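PDB 5T5I: tungsten-containing formylmethanofuran dehydrogenase 2 subunit C from Methanothermobacter wolfeii, which probably forms a beta-helical subunit of the enzyme complex that interconverts carbon dioxide and formylmethanofuran in methanogenesis. Local coordinates for residues C[15-27]-C[77-89]. Sequence-based numbering, arbitrary orientation.
Sequences PLEAPNIKPDVFA and KRIGQEMTAGEII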
ATOM      1  N   PRO C  15      17.646 -48.028 -13.304  1.00 27.80           N
ATOM      2  CA  PRO C  15      19.071 -47.642 -13.348  1.00 27.10           C
ATOM      3  C   PRO C  15      20.089 -48.694 -12.912  1.00 28.57           C
ATOM      4  O   PRO C  15      19.762 -49.639 -12.187  1.00 28.19           O
ATOM      5  CB  PRO C  15      19.151 -46.412 -12.434  1.00 27.92           C
ATOM      6  CG  PRO C  15      17.761 -45.980 -12.202  1.00 32.80           C
ATOM      7  CD  PRO C  15      16.863 -47.138 -12.424  1.00 28.76           C
ATOM      8  N   LEU C  16      21.327 -48.506 -13.370  1.00 24.24           N
ATOM      9  CA  LEU C  16      22.473 -49.311 -12.975  1.00 24.85           C
ATOM     10  C   LEU C  16      23.168 -48.590 -11.824  1.00 29.21           C
ATOM     11  O   LEU C  16      23.149 -47.355 -11.769  1.00 26.81           O
ATOM     12  CB  LEU C  16      23.492 -49.428 -14.132  1.00 25.48           C
ATOM     13  CG  LEU C  16      23.008 -50.052 -15.446  1.00 29.73           C
ATOM     14  CD1 LEU C  16      24.100 -49.990 -16.494  1.00 30.57           C
ATOM     15  CD2 LEU C  16      22.570 -51.488 -15.239  1.00 29.59           C
ATOM     16  N   GLU C  17      23.794 -49.345 -10.919  1.00 27.42           N
ATOM     17  CA  GLU C  17      24.652 -48.791  -9.854  1.00 27.45           C
ATOM     18  C   GLU C  17      26.005 -49.425 -10.118  1.00 30.89           C
ATOM     19  O   GLU C  17      26.115 -50.645 -10.074  1.00 30.48           O
ATOM     20  CB  GLU C  17      24.179 -49.110  -8.429  1.00 28.21           C
ATOM     21  CG  GLU C  17      22.787 -48.590  -8.120  1.00 37.84           C
ATOM     22  CD  GLU C  17      22.502 -48.335  -6.651  1.00 59.95           C
ATOM     23  OE1 GLU C  17      21.321 -48.078  -6.318  1.00 58.30           O
ATOM     24  OE2 GLU C  17      23.455 -48.364  -5.837  1.00 42.25           O
ATOM     25  N   ALA C  18      27.014 -48.616 -10.443  1.00 27.30           N
ATOM     26  CA  ALA C  18      28.321 -49.135 -10.830  1.00 27.87           C
ATOM     27  C   ALA C  18      29.496 -48.502 -10.071  1.00 30.19           C
ATOM     28  O   ALA C  18      30.419 -47.962 -10.691  1.00 31.29           O
ATOM     29  CB  ALA C  18      28.489 -48.967 -12.332  1.00 29.55           C
ATOM     30  N   PRO C  19      29.534 -48.657  -8.728  1.00 25.96           N
ATOM     31  CA  PRO C  19      30.689 -48.147  -7.960  1.00 25.88           C
ATOM     32  C   PRO C  19      32.025 -48.804  -8.331  1.00 31.15           C
ATOM     33  O   PRO C  19      33.075 -48.205  -8.093  1.00 30.94           O
ATOM     34  CB  PRO C  19      30.288 -48.430  -6.507  1.00 26.87           C
ATOM     35  CG  PRO C  19      29.354 -49.603  -6.604  1.00 30.00           C
ATOM     36  CD  PRO C  19      28.556 -49.313  -7.831  1.00 26.17           C
ATOM     37  N   ASN C  20      31.994 -50.004  -8.949  1.00 28.64           N
ATOM     38  CA  ASN C  20      33.218 -50.684  -9.394  1.00 29.78           C
ATOM     39  C   ASN C  20      33.830 -50.057 -10.657  1.00 33.62           C
ATOM     40  O   ASN C  20      34.931 -50.452 -11.035  1.00 33.98           O
ATOM     41  CB  ASN C  20      32.988 -52.191  -9.576  1.00 30.86           C
ATOM     42  CG  ASN C  20      32.854 -52.940  -8.276  1.00 40.06           C
ATOM     43  OD1 ASN C  20      33.432 -52.562  -7.262  1.00 33.77           O
ATOM     44  ND2 ASN C  20      32.197 -54.091  -8.300  1.00 34.26           N
ATOM     45  N   ILE C  21      33.153 -49.079 -11.310  1.00 30.14           N
ATOM     46  CA  ILE C  21      33.763 -48.363 -12.435  1.00 28.96           C
ATOM     47  C   ILE C  21      34.683 -47.304 -11.829  1.00 31.97           C
ATOM     48  O   ILE C  21      34.255 -46.193 -11.520  1.00 30.69           O
ATOM     49  CB  ILE C  21      32.757 -47.762 -13.444  1.00 30.82           C
ATOM     50  CG1 ILE C  21      31.949 -48.896 -14.104  1.00 31.59           C
ATOM     51  CG2 ILE C  21      33.518 -46.948 -14.544  1.00 31.04           C
ATOM     52  CD1 ILE C  21      30.771 -48.437 -14.989  1.00 36.42           C
ATOM     53  N   LYS C  22      35.927 -47.688 -11.607  1.00 29.48           N
ATOM     54  CA  LYS C  22      36.956 -46.796 -11.092  1.00 29.26           C
ATOM     55  C   LYS C  22      38.351 -47.369 -11.352  1.00 34.57           C
ATOM     56  O   LYS C  22      38.502 -48.593 -11.373  1.00 34.50           O
ATOM     57  CB  LYS C  22      36.771 -46.486  -9.597  1.00 29.91           C
ATOM     58  CG  LYS C  22      36.638 -47.681  -8.665  1.00 36.53           C
ATOM     59  CD  LYS C  22      36.746 -47.209  -7.213  1.00 38.18           C
ATOM     60  CE  LYS C  22      36.267 -48.177  -6.150  1.00 37.12           C
ATOM     61  NZ  LYS C  22      34.822 -48.019  -5.837  1.00 52.90           N
ATOM     62  N   PRO C  23      39.382 -46.517 -11.518  1.00 33.10           N
ATOM     63  CA  PRO C  23      40.743 -47.043 -11.774  1.00 34.09           C
ATOM     64  C   PRO C  23      41.264 -48.050 -10.731  1.00 38.75           C
ATOM     65  O   PRO C  23      41.984 -48.983 -11.099  1.00 39.35           O
ATOM     66  CB  PRO C  23      41.595 -45.770 -11.827  1.00 35.90           C
ATOM     67  CG  PRO C  23      40.642 -44.704 -12.269  1.00 39.61           C
ATOM     68  CD  PRO C  23      39.372 -45.039 -11.554  1.00 35.07           C
ATOM     69  N   ASP C  24      40.855 -47.902  -9.446  1.00 33.50           N
ATOM     70  CA  ASP C  24      41.264 -48.807  -8.357  1.00 33.59           C
ATOM     71  C   ASP C  24      40.844 -50.275  -8.595  1.00 37.92           C
ATOM     72  O   ASP C  24      41.595 -51.188  -8.252  1.00 38.13           O
ATOM     73  CB  ASP C  24      40.710 -48.322  -7.012  1.00 34.49           C
ATOM     74  CG  ASP C  24      41.179 -46.930  -6.644  1.00 43.08           C
ATOM     75  OD1 ASP C  24      40.634 -45.946  -7.217  1.00 40.48           O
ATOM     76  OD2 ASP C  24      42.120 -46.819  -5.831  1.00 48.45           O
ATOM     77  N   VAL C  25      39.661 -50.496  -9.192  1.00 33.74           N
ATOM     78  CA  VAL C  25      39.169 -51.844  -9.487  1.00 33.91           C
ATOM     79  C   VAL C  25      39.746 -52.337 -10.812  1.00 38.15           C
ATOM     80  O   VAL C  25      40.052 -53.516 -10.926  1.00 38.84           O
ATOM     81  CB  VAL C  25      37.623 -51.890  -9.484  1.00 37.02           C
ATOM     82  CG1 VAL C  25      37.099 -53.273  -9.887  1.00 37.32           C
ATOM     83  CG2 VAL C  25      37.082 -51.505  -8.110  1.00 35.67           C
ATOM     84  N   PHE C  26      39.864 -51.448 -11.822  1.00 34.66           N
ATOM     85  CA  PHE C  26      40.369 -51.825 -13.148  1.00 34.65           C
ATOM     86  C   PHE C  26      41.853 -52.178 -13.094  1.00 40.19           C
ATOM     87  O   PHE C  26      42.301 -52.998 -13.893  1.00 40.95           O
ATOM     88  CB  PHE C  26      40.091 -50.713 -14.182  1.00 35.68           C
ATOM     89  CG  PHE C  26      38.673 -50.620 -14.717  1.00 35.85           C
ATOM     90  CD1 PHE C  26      37.578 -50.936 -13.913  1.00 37.36           C
ATOM     91  CD2 PHE C  26      38.427 -50.103 -15.981  1.00 37.46           C
ATOM     92  CE1 PHE C  26      36.276 -50.845 -14.413  1.00 37.26           C
ATOM     93  CE2 PHE C  26      37.125 -49.996 -16.471  1.00 39.37           C
ATOM     94  CZ  PHE C  26      36.058 -50.359 -15.679  1.00 36.83           C
ATOM     95  N   ALA C  27      42.610 -51.609 -12.123  1.00 37.99           N
ATOM     96  CA  ALA C  27      44.049 -51.887 -11.972  1.00 38.84           C
ATOM     97  C   ALA C  27      44.340 -53.377 -11.762  1.00 44.22           C
ATOM     98  O   ALA C  27      43.699 -54.017 -10.929  1.00 43.39           O
ATOM     99  CB  ALA C  27      44.623 -51.074 -10.822  1.00 39.13           C
ATOM    100  N   LYS C  77      24.554 -44.847 -11.829  1.00 23.31           N
ATOM    101  CA  LYS C  77      24.854 -44.215 -10.545  1.00 22.62           C
ATOM    102  C   LYS C  77      26.203 -44.669  -9.986  1.00 27.06           C
ATOM    103  O   LYS C  77      26.681 -45.751 -10.313  1.00 26.72           O
ATOM    104  CB  LYS C  77      23.757 -44.581  -9.519  1.00 24.26           C
ATOM    105  CG  LYS C  77      22.364 -44.111  -9.902  1.00 27.33           C
ATOM    106  CD  LYS C  77      21.284 -44.662  -8.964  1.00 29.28           C
ATOM    107  CE  LYS C  77      19.920 -44.095  -9.303  1.00 31.10           C
ATOM    108  NZ  LYS C  77      18.861 -44.660  -8.447  1.00 39.62           N
ATOM    109  N   ARG C  78      26.795 -43.825  -9.121  1.00 24.87           N
ATOM    110  CA  ARG C  78      28.007 -44.090  -8.329  1.00 24.72           C
ATOM    111  C   ARG C  78      29.302 -44.291  -9.139  1.00 28.03           C
ATOM    112  O   ARG C  78      30.253 -44.853  -8.610  1.00 26.40           O
ATOM    113  CB  ARG C  78      27.765 -45.290  -7.384  1.00 25.45           C
ATOM    114  CG  ARG C  78      26.549 -45.099  -6.487  1.00 26.17           C
ATOM    115  CD  ARG C  78      26.371 -46.216  -5.480  1.00 31.22           C
ATOM    116  NE  ARG C  78      25.182 -45.992  -4.658  1.00 28.57           N
ATOM    117  CZ  ARG C  78      25.093 -45.201  -3.589  1.00 37.78           C
ATOM    118  NH1 ARG C  78      23.950 -45.092  -2.940  1.00 34.91           N
ATOM    119  NH2 ARG C  78      26.144 -44.503  -3.171  1.00 29.96           N
ATOM    120  N   ILE C  79      29.384 -43.763 -10.371  1.00 25.75           N
ATOM    121  CA  ILE C  79      30.610 -43.877 -11.179  1.00 24.46           C
ATOM    122  C   ILE C  79      31.745 -43.147 -10.435  1.00 28.63           C
ATOM    123  O   ILE C  79      31.556 -42.017  -9.984  1.00 28.26           O
ATOM    124  CB  ILE C  79      30.407 -43.324 -12.622  1.00 26.99           C
ATOM    125  CG1 ILE C  79      29.437 -44.230 -13.425  1.00 26.57           C
ATOM    126  CG2 ILE C  79      31.748 -43.175 -13.365  1.00 28.09           C
ATOM    127  CD1 ILE C  79      28.838 -43.566 -14.635  1.00 31.36           C
ATOM    128  N   GLY C  80      32.878 -43.822 -10.278  1.00 26.37           N
ATOM    129  CA  GLY C  80      34.053 -43.262  -9.618  1.00 26.78           C
ATOM    130  C   GLY C  80      33.979 -43.168  -8.103  1.00 29.68           C
ATOM    131  O   GLY C  80      34.859 -42.559  -7.488  1.00 28.98           O
ATOM    132  N   GLN C  81      32.964 -43.797  -7.473  1.00 27.16           N
ATOM    133  CA  GLN C  81      32.777 -43.746  -6.022  1.00 25.51           C
ATOM    134  C   GLN C  81      34.019 -44.214  -5.271  1.00 28.60           C
ATOM    135  O   GLN C  81      34.517 -45.296  -5.550  1.00 28.55           O
ATOM    136  CB  GLN C  81      31.571 -44.598  -5.600  1.00 26.40           C
ATOM    137  CG  GLN C  81      31.268 -44.544  -4.102  1.00 27.99           C
ATOM    138  CD  GLN C  81      29.918 -45.123  -3.802  1.00 33.38           C
ATOM    139  OE1 GLN C  81      28.893 -44.486  -4.051  1.00 27.98           O
ATOM    140  NE2 GLN C  81      29.877 -46.350  -3.321  1.00 29.50           N
ATOM    141  N   GLU C  82      34.530 -43.376  -4.345  1.00 25.72           N
ATOM    142  CA  GLU C  82      35.691 -43.688  -3.496  1.00 26.51           C
ATOM    143  C   GLU C  82      36.991 -43.992  -4.269  1.00 31.47           C
ATOM    144  O   GLU C  82      37.880 -44.654  -3.724  1.00 32.38           O
ATOM    145  CB  GLU C  82      35.339 -44.823  -2.510  1.00 27.56           C
ATOM    146  CG  GLU C  82      34.268 -44.381  -1.530  1.00 32.17           C
ATOM    147  CD  GLU C  82      33.673 -45.443  -0.622  1.00 50.59           C
ATOM    148  OE1 GLU C  82      34.103 -46.613  -0.683  1.00 48.90           O
ATOM    149  OE2 GLU C  82      32.742 -45.103   0.138  1.00 53.79           O
ATOM    150  N   MET C  83      37.152 -43.445  -5.490  1.00 27.93           N
ATOM    151  CA  MET C  83      38.390 -43.644  -6.250  1.00 28.45           C
ATOM    152  C   MET C  83      39.534 -42.851  -5.582  1.00 32.95           C
ATOM    153  O   MET C  83      39.273 -41.839  -4.924  1.00 31.79           O
ATOM    154  CB  MET C  83      38.217 -43.308  -7.748  1.00 30.50           C
ATOM    155  CG  MET C  83      38.041 -41.833  -8.058  1.00 33.27           C
ATOM    156  SD  MET C  83      37.789 -41.547  -9.836  1.00 36.60           S
ATOM    157  CE  MET C  83      39.425 -41.249 -10.341  1.00 33.43           C
ATOM    158  N   THR C  84      40.779 -43.350  -5.692  1.00 30.71           N
ATOM    159  CA  THR C  84      41.950 -42.730  -5.048  1.00 31.21           C
ATOM    160  C   THR C  84      42.971 -42.147  -6.025  1.00 33.86           C
ATOM    161  O   THR C  84      43.817 -41.367  -5.592  1.00 32.85           O
ATOM    162  CB  THR C  84      42.679 -43.743  -4.135  1.00 41.42           C
ATOM    163  OG1 THR C  84      43.432 -44.656  -4.943  1.00 45.27           O
ATOM    164  CG2 THR C  84      41.737 -44.488  -3.178  1.00 37.80           C
ATOM    165  N   ALA C  85      42.937 -42.546  -7.307  1.00 30.97           N
ATOM    166  CA  ALA C  85      43.912 -42.112  -8.316  1.00 31.34           C
ATOM    167  C   ALA C  85      43.403 -42.423  -9.717  1.00 35.19           C
ATOM    168  O   ALA C  85      42.407 -43.129  -9.871  1.00 34.56           O
ATOM    169  CB  ALA C  85      45.241 -42.836  -8.094  1.00 32.48           C
ATOM    170  N   GLY C  86      44.107 -41.920 -10.718  1.00 32.84           N
ATOM    171  CA  GLY C  86      43.738 -42.137 -12.108  1.00 32.64           C
ATOM    172  C   GLY C  86      42.705 -41.137 -12.578  1.00 36.35           C
ATOM    173  O   GLY C  86      42.488 -40.097 -11.942  1.00 36.12           O
ATOM    174  N   GLU C  87      42.055 -41.463 -13.689  1.00 31.88           N
ATOM    175  CA  GLU C  87      41.132 -40.556 -14.330  1.00 30.59           C
ATOM    176  C   GLU C  87      39.939 -41.261 -14.990  1.00 33.45           C
ATOM    177  O   GLU C  87      40.059 -42.399 -15.444  1.00 33.55           O
ATOM    178  CB  GLU C  87      41.938 -39.764 -15.374  1.00 33.04           C
ATOM    179  CG  GLU C  87      41.236 -38.548 -15.930  1.00 44.61           C
ATOM    180  CD  GLU C  87      42.068 -37.662 -16.836  1.00 58.24           C
ATOM    181  OE1 GLU C  87      43.251 -37.987 -17.094  1.00 56.89           O
ATOM    182  OE2 GLU C  87      41.524 -36.634 -17.293  1.00 45.28           O
ATOM    183  N   ILE C  88      38.780 -40.595 -14.980  1.00 29.45           N
ATOM    184  CA  ILE C  88      37.569 -41.030 -15.673  1.00 28.85           C
ATOM    185  C   ILE C  88      37.091 -39.843 -16.529  1.00 33.14           C
ATOM    186  O   ILE C  88      37.012 -38.725 -16.030  1.00 30.97           O
ATOM    187  CB  ILE C  88      36.427 -41.492 -14.726  1.00 30.55           C
ATOM    188  CG1 ILE C  88      36.905 -42.598 -13.760  1.00 29.92           C
ATOM    189  CG2 ILE C  88      35.196 -41.971 -15.550  1.00 32.10           C
ATOM    190  CD1 ILE C  88      35.884 -42.983 -12.671  1.00 31.73           C
ATOM    191  N   ILE C  89      36.770 -40.088 -17.799  1.00 31.21           N
ATOM    192  CA  ILE C  89      36.186 -39.083 -18.685  1.00 31.86           C
ATOM    193  C   ILE C  89      34.867 -39.677 -19.163  1.00 33.09           C
ATOM    194  O   ILE C  89      34.876 -40.761 -19.734  1.00 32.58           O
ATOM    195  CB  ILE C  89      37.119 -38.690 -19.876  1.00 35.82           C
ATOM    196  CG1 ILE C  89      38.417 -38.055 -19.335  1.00 37.74           C
ATOM    197  CG2 ILE C  89      36.388 -37.716 -20.842  1.00 36.04           C
ATOM    198  CD1 ILE C  89      39.417 -37.557 -20.387  1.00 50.50           C
TER
HETATM  199  O   HOH W   1      21.699 -46.116  -4.340  1.00 36.36           O
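D24 takes T84 with both carboxylate oxygens: T84 N donates to OD1 (3.0 Å, nearly straight at 164°), and T84 OG1 donates to the syn lone pair of OD2 at 2.7 Å. The contact joins the N-terminal part of the chain to the first coils of a right-handed parallel beta-helix, probably as in the C-terminal domain of glutamate synthase. With D24 replaced by an alanine, T84 N and OG1 would probably both lose their acceptor, and the backbone at T84 would be likely to shift more freely. Next to D24, P23 lies against A85 O, M83 CE and I88 CG1. P23 packs close over G86, where there is no side chain, with P23 CG 4.0 Å from G86 CA. A85 O, 3.4 Å from P23 CG, is buried without a polar partner.

K22 crosses to the turn at residues 80-83. Its chain bends at the last torsion (chi4 -89°), bringing NZ to Q81 O at 2.8 Å and to P19 O of its own segment. I21 O accepts a hydrogen bond from G80 N.

Farther along, E17 and K77 form a short parallel bridge. K77 N donates to L16 O, and A18 N to K77 O at 2.9 Å. E17 and R78 run side by side in a salt bridge. R78 NE approaches OE2 from above the carboxylate plane, while OE2 stays near the guanidinium plane. E17 OE2 also pairs with a basic side chain of another protein's chain, and K77 NZ with acidic ones there. Y97 makes a cation-pi contact with R78. Q81 OE1 holds the guanidinium edge by accepting a bond from R78 NH2, in the carbonyl plane, at 2.9 Å.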